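Local coordinates for 5' nucleotidase family protein (Staphylococcus aureus subsp. aureus, PDB 4Q7F) that combines a calcineurin-like phosphoesterase domain that holds a manganese and a magnesium ion with the C-terminal domain of the 5'-nucleotidase family, at residues G30-T35 with G47-N52; Q155-I160 with I201-Y206; M347-L352 with R516-V521; V392-G397 with D490-K495; A403-A408 with G451-N456. All blocks are in the same frame, centred on the assembly; numbering follows the deposited sequence.

The five contacts form two groups flanking the metal and ligand sites. Interactions 1 and 2 lie in the calcineurin-like phosphoesterase region, their centres about 27 Å apart; the side chain of Y31 is about 9 Å from the manganese ion, that of C205 about 13 Å from the magnesium ion. Interactions 3, 4 and 5 cluster in the C-terminal part, centres about 19 to 21 Å apart, with 4 and 5 nested inside the chain loop that 3 closes. Strand 390-396 runs directly into helix 397-408. Between the groups, about 13 Å from the side chains of N348 and L393, lies (2R,3S,5R)-5-(6-amino-9H-purin-9-yl)-tetrahydro-2-(hydroxymethyl)furan-3-ol; its pocket draws on both domains, including N109, H247, F365 and F432, none belonging to the contacts.

Interaction 1 of 5, residues G30-T35 with G47-N52; sequences GYIFPT and GLLLAN
I32 spreads its two branches over the first residues of helix 48-59. With CG2 anti to the backbone N and CG1 beside it (chi1 -58°), CG2 is directed at L49 and the longer branch at L48. I32 CD1 runs alongside the L48 side chain, 3.8 Å from L48 CD2, both pointing the same way, whereas I32 CG2 meets L49 CG at 3.8 Å with the two chains at an oblique angle. F33 also lies beside L49 in the same direction, F33 CD1 being 4.0 Å from L49 CD1.

Alongside these apolar contacts the loop carbonyls receive the first amides of the helix. L48 N donates to Y31 O (3.0 Å) and L49 N to I32 O (3.1 Å, N-H...O 167°). I32 O has a second partner, a water that donates to it at 2.8 Å and accepts from L50 N at 3.0 Å. Three successive amides are thus satisfied by the loop directly or through water. F96 of helix 91-99 touches both I32 and L49. The arrangement is a helix N-terminus, with G47 as N-cap, docked on the loop that follows the manganese ligands D27 and H29 in the calcineurin-like phosphoesterase fold.

Interaction 2 of 5, residues Q155-I160 with I201-Y206; sequences QTVGVI and IIVVCY
I201 begins the pairing with strand 155-160: I201 N donates to T156 O at 3.0 Å and I201 O accepts from G158 N at 2.7 Å, the shorter of the two bonds. I201 CB packs against V157 CG2. I202 faces the other side of the sheet, opposite G158, where the absence of a side chain leaves its neighbour little to touch across the pair. V203 repeats the double grip: V203 N donates to G158 O (2.9 Å) and V203 O accepts from I160 N (3.0 Å). V203 CG2, anti to the carbonyl carbon, reaches V157 CG1 at 3.9 Å, and the V203 side chain lies beside that of V159. V204 turns to the face of I202 and runs alongside I160, V204 CG2 to I160 CG2 at 3.9 Å. C205 N donates to I160 O in a nearly straight bond (2.9 Å, 174°), while C205 SG approaches V159 CG1 at 4.2 Å.

The two strands are parallel neighbours in a six-stranded mixed sheet, the ends of a beta-alpha-beta connection that includes helix 184-198. M195 of that helix covers I160 and I202; strand 147-152 flanks 155-160, and strand 242-244 lies along the far edge of 201-206.

Interaction 3 of 5, residues M347-L352 with R516-V521; sequences MNYALL and RIPQVV
Y349 leaves its helix with CG anti to the backbone N (chi1 -178°), which turns its ring toward I517 and P518, while the first torsion of V520 (chi1 -62°) sends CG1 to the edge of that ring and CG2 toward Y349 N and L352. The contact joins helix 342-355 of the 5'-nucleotidase C-terminal domain to the irregular chain that leads into strand 522-526.

P518 lies over one face of the phenol ring, displaced toward the rim; the two rings are modelled too close together, so the tightness of this CH-pi contact is doubtful. V520 CG1 instead comes near the ring plane, 3.9 Å from Y349 CD1. I517 CG2 packs at the root of the same side chain, 3.8 Å from Y349 CB. One turn along, the end of L352 meets the V520 branches head-on, with L352 CD1 3.8 Å from V520 CB. N348 lies crosswise to V521, and N348 ND2, hydrogen-bonded to I436 O and T344 O, is 3.7 Å from V521 CG2. N345 holds the loop backbone in place, its OD1 accepting from V520 N and V521 N. Within the loop itself, Q519 NE2 donates to V521 O at 2.7 Å, almost straight at 177° and in the plane of its own amide.

Interaction 4 of 5, residues V392-G397 with D490-K495; sequences VLAVSG and DAPVVK
V392 faces both V494 and K495 in a classic beta bulge, where strand 390-396 runs antiparallel to the edge strand 493-497. V392 N donates to K495 O at 2.8 Å. The carbonyl of V392 is shared: V494 N donates to V392 O at 2.8 Å, tilted 27° from the carbonyl plane, and K495 N adds a weak bond to V392 O at 3.4 Å. Beyond the bulge L393 and V493 form a non-hydrogen-bonded pair, after which A394 N donates to P492 O at 3.1 Å.

The extra residue gives V392 two side chains to meet. V392 CG2 lies 3.8 Å from K495 CB, and V392 CG1, anti to the backbone N (chi1 -179°), leans on V494 CB at 4.0 Å. V494 CG2 reaches across to A394 CB on the partner strand, two residues on from V392, at 3.9 Å. L393 belongs to the other face of the sheet, with L393 CD2 against V493 CG2 and L393 CB 4.1 Å from A491 CB; the A491 methyl also touches V395 CG1. On its far side strand 390-396 pairs with strand 469-475, and its end residue S396 caps helix 397-408 through a bond from K399 N to OG.

Across the contact all polar bonds are between main-chain atoms, and the side chains meet only through carbon. K495 contributes its CB while its amino end leads away. Register is therefore set by the backbone and the bulge, and the aliphatic contacts lie on an edge strand whose residues P492 to K495 are exposed, while V392, L393 and A491 are buried.

Interaction 5 of 5, residues A403-A408 with G451-N456; sequences AIERSA and GQRVSN
OE1 of E405 is gripped by R453 N at 2.9 Å, on the syn lone pair, and by a water that donates to it at 2.7 Å. The second oxygen, E405 OE2, takes V454 N at 2.8 Å from above the carboxylate plane, 43° out of it. One buried carboxylate on helix 397-408 thus receives two consecutive amides of the turn that opens strand 454-459, a helix-to-sheet join within the C-terminal domain of the 5'-nucleotidase family. K401, one turn earlier on the helix, forms a salt bridge with OE2. Together with the amides it would probably favour the ionised form of E405.

A bend at chi2 (-74°) folds the E405 chain so that its carboxylate lies across the turn at 451-454. The water extends the grip: it also donates to E405 O (2.8 Å) and accepts from G451 N (2.8 Å), tying the helix backbone to the loop at G451.

Beside this polar cluster V454 supplies the apolar part. The side chains of V454 and E405 run antiparallel alongside one another, V454 CG2 coming within 3.3 Å of E405 CD, a tight approach. V454 CG2 also meets I404 CG2 at 3.5 Å, the two chains nearly perpendicular. Y442 of strand 441-445 and Y437 of strand 435-438 also pack on I404.

R453 is extended from CG to NE and reaches A408; its NE is held by R448 O and its NH1 by F411 O. R453 NH1 also donates to A408 O at 2.8 Å, with the oxygen lying in the guanidinium plane at its edge and the donor tilted 34° from the carbonyl plane.

Interaction 1 of 5, residues G30-T35 with G47-N52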
# COMPACT_ATOMS: atom_id res chain seq x y z
N GLY A 30 -10.23 0.41 2.20
CA GLY A 30 -11.28 -0.33 2.89
C GLY A 30 -11.55 0.17 4.29
O GLY A 30 -12.16 -0.55 5.10
N TYR A 31 -11.05 1.38 4.60
CA TYR A 31 -11.36 2.04 5.86
C TYR A 31 -12.61 2.90 5.62
O TYR A 31 -12.53 4.05 5.20
CB TYR A 31 -10.20 2.88 6.36
CG TYR A 31 -9.07 2.01 6.85
CD1 TYR A 31 -8.11 1.53 5.99
CD2 TYR A 31 -9.02 1.62 8.18
CE1 TYR A 31 -7.09 0.70 6.44
CE2 TYR A 31 -8.00 0.78 8.64
CZ TYR A 31 -7.05 0.33 7.76
OH TYR A 31 -6.05 -0.50 8.19
N ILE A 32 -13.75 2.28 5.86
CA ILE A 32 -15.06 2.87 5.63
C ILE A 32 -15.57 3.49 6.94
O ILE A 32 -16.01 4.64 6.97
CB ILE A 32 -16.05 1.78 5.19
CG1 ILE A 32 -15.55 1.08 3.92
CG2 ILE A 32 -17.45 2.37 5.00
CD1 ILE A 32 -15.34 1.97 2.74
N PHE A 33 -15.52 2.71 8.01
CA PHE A 33 -15.95 3.16 9.32
C PHE A 33 -14.94 4.12 9.91
O PHE A 33 -13.83 4.18 9.44
CB PHE A 33 -16.18 1.98 10.22
CG PHE A 33 -17.26 1.07 9.72
CD1 PHE A 33 -18.58 1.44 9.80
CD2 PHE A 33 -16.95 -0.12 9.12
CE1 PHE A 33 -19.57 0.63 9.31
CE2 PHE A 33 -17.95 -0.95 8.64
CZ PHE A 33 -19.26 -0.56 8.73
N PRO A 34 -15.35 4.91 10.93
CA PRO A 34 -14.41 5.87 11.54
C PRO A 34 -13.55 5.20 12.60
O PRO A 34 -13.70 5.50 13.80
CB PRO A 34 -15.34 6.91 12.13
CG PRO A 34 -16.58 6.14 12.46
CD PRO A 34 -16.74 5.19 11.33
N THR A 35 -12.69 4.28 12.15
CA THR A 35 -11.81 3.52 13.04
C THR A 35 -10.66 2.87 12.30
O THR A 35 -10.78 2.52 11.12
CB THR A 35 -12.60 2.40 13.76
OG1 THR A 35 -11.72 1.65 14.61
CG2 THR A 35 -13.25 1.45 12.74
N GLY A 47 -11.96 7.65 7.54
CA GLY A 47 -12.82 6.69 6.88
C GLY A 47 -13.70 7.34 5.85
O GLY A 47 -13.94 8.52 5.89
N LEU A 48 -14.20 6.51 4.92
CA LEU A 48 -14.96 6.98 3.79
C LEU A 48 -16.34 7.54 4.16
O LEU A 48 -16.81 8.50 3.54
CB LEU A 48 -15.10 5.82 2.78
CG LEU A 48 -15.71 6.20 1.44
CD1 LEU A 48 -14.77 7.12 0.69
CD2 LEU A 48 -16.06 4.98 0.60
N LEU A 49 -16.99 6.96 5.14
CA LEU A 49 -18.29 7.48 5.55
C LEU A 49 -18.16 8.97 5.90
O LEU A 49 -18.86 9.81 5.36
CB LEU A 49 -18.85 6.70 6.71
CG LEU A 49 -19.39 5.33 6.33
CD1 LEU A 49 -19.81 4.60 7.60
CD2 LEU A 49 -20.57 5.45 5.36
N LEU A 50 -17.20 9.28 6.76
CA LEU A 50 -17.01 10.64 7.22
C LEU A 50 -16.40 11.52 6.15
O LEU A 50 -16.84 12.66 5.96
CB LEU A 50 -16.19 10.64 8.51
CG LEU A 50 -16.05 11.92 9.27
CD1 LEU A 50 -17.42 12.45 9.67
CD2 LEU A 50 -15.19 11.65 10.50
N ALA A 51 -15.43 11.00 5.41
CA ALA A 51 -14.84 11.79 4.33
C ALA A 51 -15.90 12.16 3.31
O ALA A 51 -15.94 13.27 2.83
CB ALA A 51 -13.71 11.04 3.67
N ASN A 52 -16.80 11.22 3.00
CA ASN A 52 -17.84 11.49 2.03
C ASN A 52 -18.83 12.53 2.57
O ASN A 52 -19.34 13.36 1.81
CB ASN A 52 -18.58 10.21 1.62
CG ASN A 52 -19.58 10.44 0.52
OD1 ASN A 52 -19.21 10.76 -0.62
ND2 ASN A 52 -20.83 10.20 0.82
O HOH W 1 -15.92 7.08 8.37

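Interaction 2 of 5, residues Q155-I160 with I201-Y206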
# COMPACT_ATOMS: atom_id res chain seq x y z
N GLN A 155 -17.08 24.28 -22.64
CA GLN A 155 -15.74 23.70 -22.59
C GLN A 155 -15.85 22.19 -22.42
O GLN A 155 -16.92 21.68 -22.09
CB GLN A 155 -14.95 24.26 -21.39
CG GLN A 155 -14.78 25.77 -21.34
CD GLN A 155 -14.09 26.34 -22.57
OE1 GLN A 155 -14.72 26.52 -23.61
NE2 GLN A 155 -12.82 26.67 -22.43
N THR A 156 -14.75 21.49 -22.66
CA THR A 156 -14.71 20.05 -22.47
C THR A 156 -13.58 19.69 -21.55
O THR A 156 -12.47 20.23 -21.66
CB THR A 156 -14.57 19.30 -23.80
OG1 THR A 156 -15.74 19.51 -24.59
CG2 THR A 156 -14.39 17.80 -23.56
N VAL A 157 -13.88 18.80 -20.61
CA VAL A 157 -12.88 18.27 -19.70
C VAL A 157 -12.54 16.86 -20.16
O VAL A 157 -13.43 16.08 -20.48
CB VAL A 157 -13.41 18.18 -18.26
CG1 VAL A 157 -12.33 17.59 -17.35
CG2 VAL A 157 -13.85 19.54 -17.77
N GLY A 158 -11.24 16.54 -20.18
CA GLY A 158 -10.77 15.22 -20.54
C GLY A 158 -10.05 14.61 -19.35
O GLY A 158 -9.19 15.25 -18.74
N VAL A 159 -10.42 13.38 -19.00
CA VAL A 159 -9.83 12.72 -17.86
C VAL A 159 -9.14 11.44 -18.28
O VAL A 159 -9.70 10.62 -19.01
CB VAL A 159 -10.88 12.36 -16.79
CG1 VAL A 159 -10.20 11.78 -15.56
CG2 VAL A 159 -11.68 13.58 -16.40
N ILE A 160 -7.90 11.26 -17.84
CA ILE A 160 -7.19 10.04 -18.13
C ILE A 160 -6.75 9.39 -16.82
O ILE A 160 -6.19 10.06 -15.96
CB ILE A 160 -5.98 10.27 -19.07
CG1 ILE A 160 -5.30 8.93 -19.36
CG2 ILE A 160 -4.98 11.25 -18.47
CD1 ILE A 160 -4.24 9.02 -20.46
N ILE A 201 -9.74 21.33 -20.94
CA ILE A 201 -9.20 21.05 -19.62
C ILE A 201 -8.82 19.59 -19.50
O ILE A 201 -9.61 18.70 -19.86
CB ILE A 201 -10.21 21.39 -18.51
CG1 ILE A 201 -10.59 22.88 -18.57
CG2 ILE A 201 -9.65 21.04 -17.13
CD1 ILE A 201 -9.44 23.82 -18.28
N ILE A 202 -7.62 19.34 -18.99
CA ILE A 202 -7.09 17.99 -18.83
C ILE A 202 -6.82 17.66 -17.37
O ILE A 202 -6.16 18.41 -16.66
CB ILE A 202 -5.82 17.80 -19.66
CG1 ILE A 202 -6.21 17.86 -21.15
CG2 ILE A 202 -5.15 16.47 -19.32
CD1 ILE A 202 -5.06 18.06 -22.10
N VAL A 203 -7.34 16.51 -16.95
CA VAL A 203 -7.21 16.00 -15.61
C VAL A 203 -6.59 14.63 -15.68
O VAL A 203 -7.11 13.73 -16.34
CB VAL A 203 -8.60 15.86 -14.94
CG1 VAL A 203 -8.49 15.29 -13.52
CG2 VAL A 203 -9.33 17.19 -14.92
N VAL A 204 -5.44 14.48 -15.02
CA VAL A 204 -4.76 13.22 -14.95
C VAL A 204 -4.99 12.62 -13.56
O VAL A 204 -4.69 13.28 -12.55
CB VAL A 204 -3.24 13.38 -15.14
CG1 VAL A 204 -2.56 12.03 -14.94
CG2 VAL A 204 -2.92 13.94 -16.52
N CYS A 205 -5.53 11.41 -13.50
CA CYS A 205 -5.70 10.70 -12.23
C CYS A 205 -4.76 9.52 -12.25
O CYS A 205 -5.03 8.49 -12.87
CB CYS A 205 -7.12 10.23 -11.97
SG CYS A 205 -8.33 11.56 -11.82
N TYR A 206 -3.64 9.69 -11.57
CA TYR A 206 -2.58 8.71 -11.54
C TYR A 206 -2.44 8.06 -10.18
O TYR A 206 -2.18 8.75 -9.20
CB TYR A 206 -1.29 9.45 -11.90
CG TYR A 206 0.01 8.68 -11.78
CD1 TYR A 206 0.15 7.40 -12.32
CD2 TYR A 206 1.13 9.29 -11.22
CE1 TYR A 206 1.37 6.73 -12.25
CE2 TYR A 206 2.34 8.63 -11.15
CZ TYR A 206 2.46 7.36 -11.66
OH TYR A 206 3.67 6.73 -11.58

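Interaction 3 of 5, residues M347-L352 with R516-V521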
# COMPACT_ATOMS: atom_id res chain seq x y z
N MSE A 347 7.54 -15.36 14.92
CA MSE A 347 7.10 -15.33 13.52
C MSE A 347 8.07 -16.12 12.68
O MSE A 347 7.65 -16.95 11.89
CB MSE A 347 6.95 -13.91 12.98
CG MSE A 347 5.70 -13.22 13.56
SE MSE A 347 5.25 -11.63 12.49
CE MSE A 347 6.80 -10.51 13.01
N ASN A 348 9.36 -15.85 12.83
CA ASN A 348 10.37 -16.59 12.08
C ASN A 348 10.34 -18.10 12.36
O ASN A 348 10.47 -18.90 11.44
CB ASN A 348 11.75 -15.99 12.30
CG ASN A 348 12.02 -14.81 11.38
OD1 ASN A 348 12.06 -14.97 10.15
ND2 ASN A 348 12.23 -13.64 11.96
N TYR A 349 10.12 -18.48 13.62
CA TYR A 349 10.02 -19.88 13.96
C TYR A 349 8.84 -20.52 13.24
O TYR A 349 8.98 -21.61 12.68
CB TYR A 349 9.93 -20.10 15.46
CG TYR A 349 9.87 -21.58 15.79
CD1 TYR A 349 11.00 -22.38 15.66
CD2 TYR A 349 8.69 -22.19 16.19
CE1 TYR A 349 10.95 -23.73 15.93
CE2 TYR A 349 8.63 -23.54 16.46
CZ TYR A 349 9.77 -24.31 16.34
OH TYR A 349 9.72 -25.65 16.61
N ALA A 350 7.68 -19.84 13.20
CA ALA A 350 6.52 -20.40 12.51
C ALA A 350 6.83 -20.65 11.04
O ALA A 350 6.43 -21.67 10.47
CB ALA A 350 5.30 -19.50 12.67
N LEU A 351 7.55 -19.72 10.42
CA LEU A 351 7.91 -19.84 9.02
C LEU A 351 8.95 -20.97 8.80
O LEU A 351 8.86 -21.74 7.83
CB LEU A 351 8.45 -18.51 8.49
CG LEU A 351 7.46 -17.35 8.38
CD1 LEU A 351 8.20 -16.07 8.02
CD2 LEU A 351 6.33 -17.62 7.39
N LEU A 352 9.92 -21.07 9.69
CA LEU A 352 10.89 -22.16 9.58
C LEU A 352 10.21 -23.52 9.71
O LEU A 352 10.52 -24.43 8.95
CB LEU A 352 12.01 -22.02 10.61
CG LEU A 352 12.96 -20.86 10.31
CD1 LEU A 352 13.83 -20.55 11.51
CD2 LEU A 352 13.80 -21.13 9.08
N ARG A 516 6.55 -23.64 23.26
CA ARG A 516 7.95 -23.68 23.64
C ARG A 516 8.71 -23.36 22.36
O ARG A 516 8.99 -24.24 21.55
CB ARG A 516 8.33 -25.05 24.19
CG ARG A 516 7.49 -25.47 25.38
CD ARG A 516 8.07 -26.70 26.06
NE ARG A 516 9.41 -26.41 26.59
CZ ARG A 516 10.18 -27.30 27.20
NH1 ARG A 516 11.39 -26.93 27.64
NH2 ARG A 516 9.77 -28.55 27.38
N ILE A 517 9.01 -22.08 22.17
CA ILE A 517 9.65 -21.60 20.94
C ILE A 517 11.17 -21.55 21.05
O ILE A 517 11.70 -20.89 21.93
CB ILE A 517 9.14 -20.17 20.59
CG1 ILE A 517 7.61 -20.08 20.71
CG2 ILE A 517 9.61 -19.76 19.20
CD1 ILE A 517 6.84 -21.13 19.94
N PRO A 518 11.89 -22.27 20.17
CA PRO A 518 13.35 -22.19 20.23
C PRO A 518 13.85 -20.85 19.71
O PRO A 518 13.13 -20.16 18.98
CB PRO A 518 13.81 -23.33 19.31
CG PRO A 518 12.66 -23.65 18.45
CD PRO A 518 11.43 -23.33 19.25
N GLN A 519 15.07 -20.48 20.08
CA GLN A 519 15.62 -19.21 19.66
C GLN A 519 16.24 -19.33 18.26
O GLN A 519 17.32 -19.87 18.10
CB GLN A 519 16.65 -18.68 20.66
CG GLN A 519 16.97 -17.19 20.46
CD GLN A 519 15.75 -16.30 20.73
OE1 GLN A 519 14.92 -16.58 21.61
NE2 GLN A 519 15.64 -15.20 19.97
N VAL A 520 15.53 -18.81 17.27
CA VAL A 520 15.98 -18.84 15.88
C VAL A 520 16.46 -17.47 15.38
O VAL A 520 17.14 -17.39 14.36
CB VAL A 520 14.90 -19.40 14.94
CG1 VAL A 520 14.58 -20.84 15.32
CG2 VAL A 520 13.65 -18.52 14.95
N VAL A 521 16.13 -16.41 16.12
CA VAL A 521 16.55 -15.04 15.79
C VAL A 521 17.65 -14.68 16.77
O VAL A 521 17.46 -14.69 17.99
CB VAL A 521 15.40 -14.03 15.85
CG1 VAL A 521 15.88 -12.63 15.47
CG2 VAL A 521 14.28 -14.44 14.90

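Interaction 4 of 5, residues V392-G397 with D490-K495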
# COMPACT_ATOMS: atom_id res chain seq x y z
N VAL A 392 9.77 -20.68 -0.66
CA VAL A 392 11.12 -21.09 -0.25
C VAL A 392 11.97 -20.99 -1.50
O VAL A 392 11.62 -21.54 -2.53
CB VAL A 392 11.20 -22.49 0.35
CG1 VAL A 392 12.64 -22.79 0.76
CG2 VAL A 392 10.30 -22.57 1.56
N LEU A 393 13.04 -20.22 -1.40
CA LEU A 393 13.92 -19.97 -2.52
C LEU A 393 15.30 -20.50 -2.27
O LEU A 393 15.77 -20.44 -1.16
CB LEU A 393 14.05 -18.45 -2.72
CG LEU A 393 12.72 -17.73 -2.97
CD1 LEU A 393 13.02 -16.25 -3.23
CD2 LEU A 393 12.00 -18.37 -4.13
N ALA A 394 15.95 -20.97 -3.33
CA ALA A 394 17.31 -21.47 -3.27
C ALA A 394 18.21 -20.32 -3.66
O ALA A 394 18.10 -19.78 -4.78
CB ALA A 394 17.46 -22.63 -4.23
N VAL A 395 19.09 -19.95 -2.73
CA VAL A 395 20.01 -18.84 -2.91
C VAL A 395 21.42 -19.20 -2.43
O VAL A 395 21.59 -19.99 -1.49
CB VAL A 395 19.53 -17.57 -2.15
CG1 VAL A 395 18.17 -17.07 -2.69
CG2 VAL A 395 19.40 -17.83 -0.65
N SER A 396 22.43 -18.64 -3.07
CA SER A 396 23.79 -18.85 -2.61
C SER A 396 23.97 -18.10 -1.30
O SER A 396 23.17 -17.22 -0.97
CB SER A 396 24.78 -18.32 -3.63
OG SER A 396 24.64 -16.94 -3.78
N GLY A 397 25.02 -18.43 -0.56
CA GLY A 397 25.31 -17.74 0.70
C GLY A 397 25.61 -16.27 0.43
O GLY A 397 25.36 -15.41 1.27
N ASP A 490 13.56 -14.56 -9.72
CA ASP A 490 13.95 -15.75 -10.48
C ASP A 490 14.84 -16.76 -9.71
O ASP A 490 15.47 -17.58 -10.35
CB ASP A 490 14.68 -15.36 -11.79
CG ASP A 490 13.77 -14.62 -12.78
OD1 ASP A 490 12.53 -14.65 -12.63
OD2 ASP A 490 14.32 -14.05 -13.75
N ALA A 491 14.92 -16.69 -8.38
CA ALA A 491 15.68 -17.69 -7.62
C ALA A 491 14.83 -18.96 -7.73
O ALA A 491 13.59 -18.88 -7.73
CB ALA A 491 15.87 -17.29 -6.17
N PRO A 492 15.46 -20.14 -7.87
CA PRO A 492 14.63 -21.35 -8.03
C PRO A 492 13.65 -21.50 -6.88
O PRO A 492 14.02 -21.22 -5.74
CB PRO A 492 15.68 -22.47 -8.06
CG PRO A 492 16.86 -21.81 -8.69
CD PRO A 492 16.89 -20.42 -8.10
N VAL A 493 12.40 -21.87 -7.17
CA VAL A 493 11.39 -22.01 -6.13
C VAL A 493 11.32 -23.45 -5.63
O VAL A 493 10.88 -24.37 -6.32
CB VAL A 493 9.98 -21.54 -6.60
CG1 VAL A 493 9.00 -21.59 -5.44
CG2 VAL A 493 10.05 -20.13 -7.16
N VAL A 494 11.79 -23.62 -4.41
CA VAL A 494 11.88 -24.92 -3.77
C VAL A 494 10.54 -25.36 -3.22
O VAL A 494 10.25 -26.56 -3.15
CB VAL A 494 12.86 -24.85 -2.61
CG1 VAL A 494 12.90 -26.16 -1.83
CG2 VAL A 494 14.22 -24.43 -3.13
N LYS A 495 9.75 -24.39 -2.78
CA LYS A 495 8.43 -24.65 -2.22
C LYS A 495 7.55 -23.40 -2.35
O LYS A 495 7.98 -22.26 -2.10
CB LYS A 495 8.59 -25.10 -0.75
CG LYS A 495 7.36 -25.69 -0.07
CD LYS A 495 7.78 -26.27 1.28
CE LYS A 495 6.60 -26.63 2.18
NZ LYS A 495 5.68 -27.66 1.60

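Interaction 5 of 5, residues A403-A408 with G451-N456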
# COMPACT_ATOMS: atom_id res chain seq x y z
N ALA A 403 20.84 -9.91 0.65
CA ALA A 403 19.52 -9.63 1.19
C ALA A 403 19.68 -9.04 2.60
O ALA A 403 19.07 -8.06 2.91
CB ALA A 403 18.68 -10.89 1.25
N ILE A 404 20.58 -9.59 3.42
CA ILE A 404 20.74 -9.04 4.78
C ILE A 404 21.35 -7.63 4.67
O ILE A 404 21.03 -6.78 5.48
CB ILE A 404 21.55 -9.96 5.72
CG1 ILE A 404 20.86 -11.32 5.85
CG2 ILE A 404 21.64 -9.36 7.10
CD1 ILE A 404 21.68 -12.39 6.57
N GLU A 405 22.21 -7.38 3.68
CA GLU A 405 22.79 -6.05 3.51
C GLU A 405 21.67 -5.04 3.10
O GLU A 405 21.71 -3.87 3.47
CB GLU A 405 23.89 -6.08 2.46
CG GLU A 405 25.16 -6.83 2.87
CD GLU A 405 26.02 -6.11 3.89
OE1 GLU A 405 25.61 -5.04 4.35
OE2 GLU A 405 27.15 -6.60 4.25
N ARG A 406 20.68 -5.51 2.36
CA ARG A 406 19.59 -4.62 1.93
C ARG A 406 18.82 -4.18 3.18
O ARG A 406 18.64 -2.99 3.40
CB ARG A 406 18.69 -5.28 0.91
CG ARG A 406 17.35 -4.55 0.66
CD ARG A 406 17.48 -3.07 0.30
NE ARG A 406 16.15 -2.46 0.15
CZ ARG A 406 15.90 -1.16 0.22
NH1 ARG A 406 16.88 -0.28 0.44
NH2 ARG A 406 14.65 -0.73 0.07
N SER A 407 18.43 -5.14 4.02
CA SER A 407 17.77 -4.85 5.28
C SER A 407 18.63 -3.92 6.14
O SER A 407 18.09 -3.01 6.71
CB SER A 407 17.46 -6.13 6.06
OG SER A 407 16.67 -7.02 5.29
N ALA A 408 19.95 -4.18 6.25
CA ALA A 408 20.86 -3.35 7.06
C ALA A 408 20.91 -1.87 6.63
O ALA A 408 21.36 -1.01 7.41
CB ALA A 408 22.29 -3.98 7.11
N GLY A 451 26.05 -2.12 2.12
CA GLY A 451 26.52 -3.22 1.30
C GLY A 451 27.70 -4.00 1.93
O GLY A 451 28.08 -5.06 1.43
N GLN A 452 28.32 -3.48 2.99
CA GLN A 452 29.39 -4.23 3.65
C GLN A 452 29.30 -4.14 5.17
O GLN A 452 30.31 -4.18 5.88
CB GLN A 452 30.76 -3.81 3.13
CG GLN A 452 31.16 -2.39 3.39
CD GLN A 452 32.42 -2.04 2.65
OE1 GLN A 452 33.51 -2.03 3.22
NE2 GLN A 452 32.29 -1.83 1.35
N ARG A 453 28.07 -4.13 5.65
CA ARG A 453 27.76 -4.00 7.05
C ARG A 453 27.48 -5.31 7.75
O ARG A 453 27.38 -5.31 8.98
CB ARG A 453 26.47 -3.15 7.21
CG ARG A 453 26.57 -1.70 6.76
CD ARG A 453 25.25 -0.94 6.93
NE ARG A 453 25.43 0.51 6.81
CZ ARG A 453 24.46 1.41 6.86
NH1 ARG A 453 23.21 1.04 7.05
NH2 ARG A 453 24.74 2.70 6.76
N VAL A 454 27.27 -6.39 7.00
CA VAL A 454 26.91 -7.67 7.61
C VAL A 454 28.18 -8.52 7.87
O VAL A 454 28.95 -8.71 6.98
CB VAL A 454 25.93 -8.45 6.75
CG1 VAL A 454 25.58 -9.79 7.38
CG2 VAL A 454 24.65 -7.64 6.52
N SER A 455 28.34 -8.96 9.11
CA SER A 455 29.48 -9.76 9.55
C SER A 455 29.02 -10.94 10.39
O SER A 455 27.85 -11.00 10.82
CB SER A 455 30.39 -8.90 10.42
OG SER A 455 31.05 -7.91 9.66
N ASN A 456 29.95 -11.86 10.60
CA ASN A 456 29.76 -13.02 11.46
C ASN A 456 28.57 -13.93 11.10
O ASN A 456 27.94 -14.50 12.00
CB ASN A 456 29.60 -12.53 12.91
CG ASN A 456 30.72 -11.60 13.33
OD1 ASN A 456 30.47 -10.44 13.69
ND2 ASN A 456 31.98 -12.08 13.26
O HOH W 2 24.20 -2.74 4.06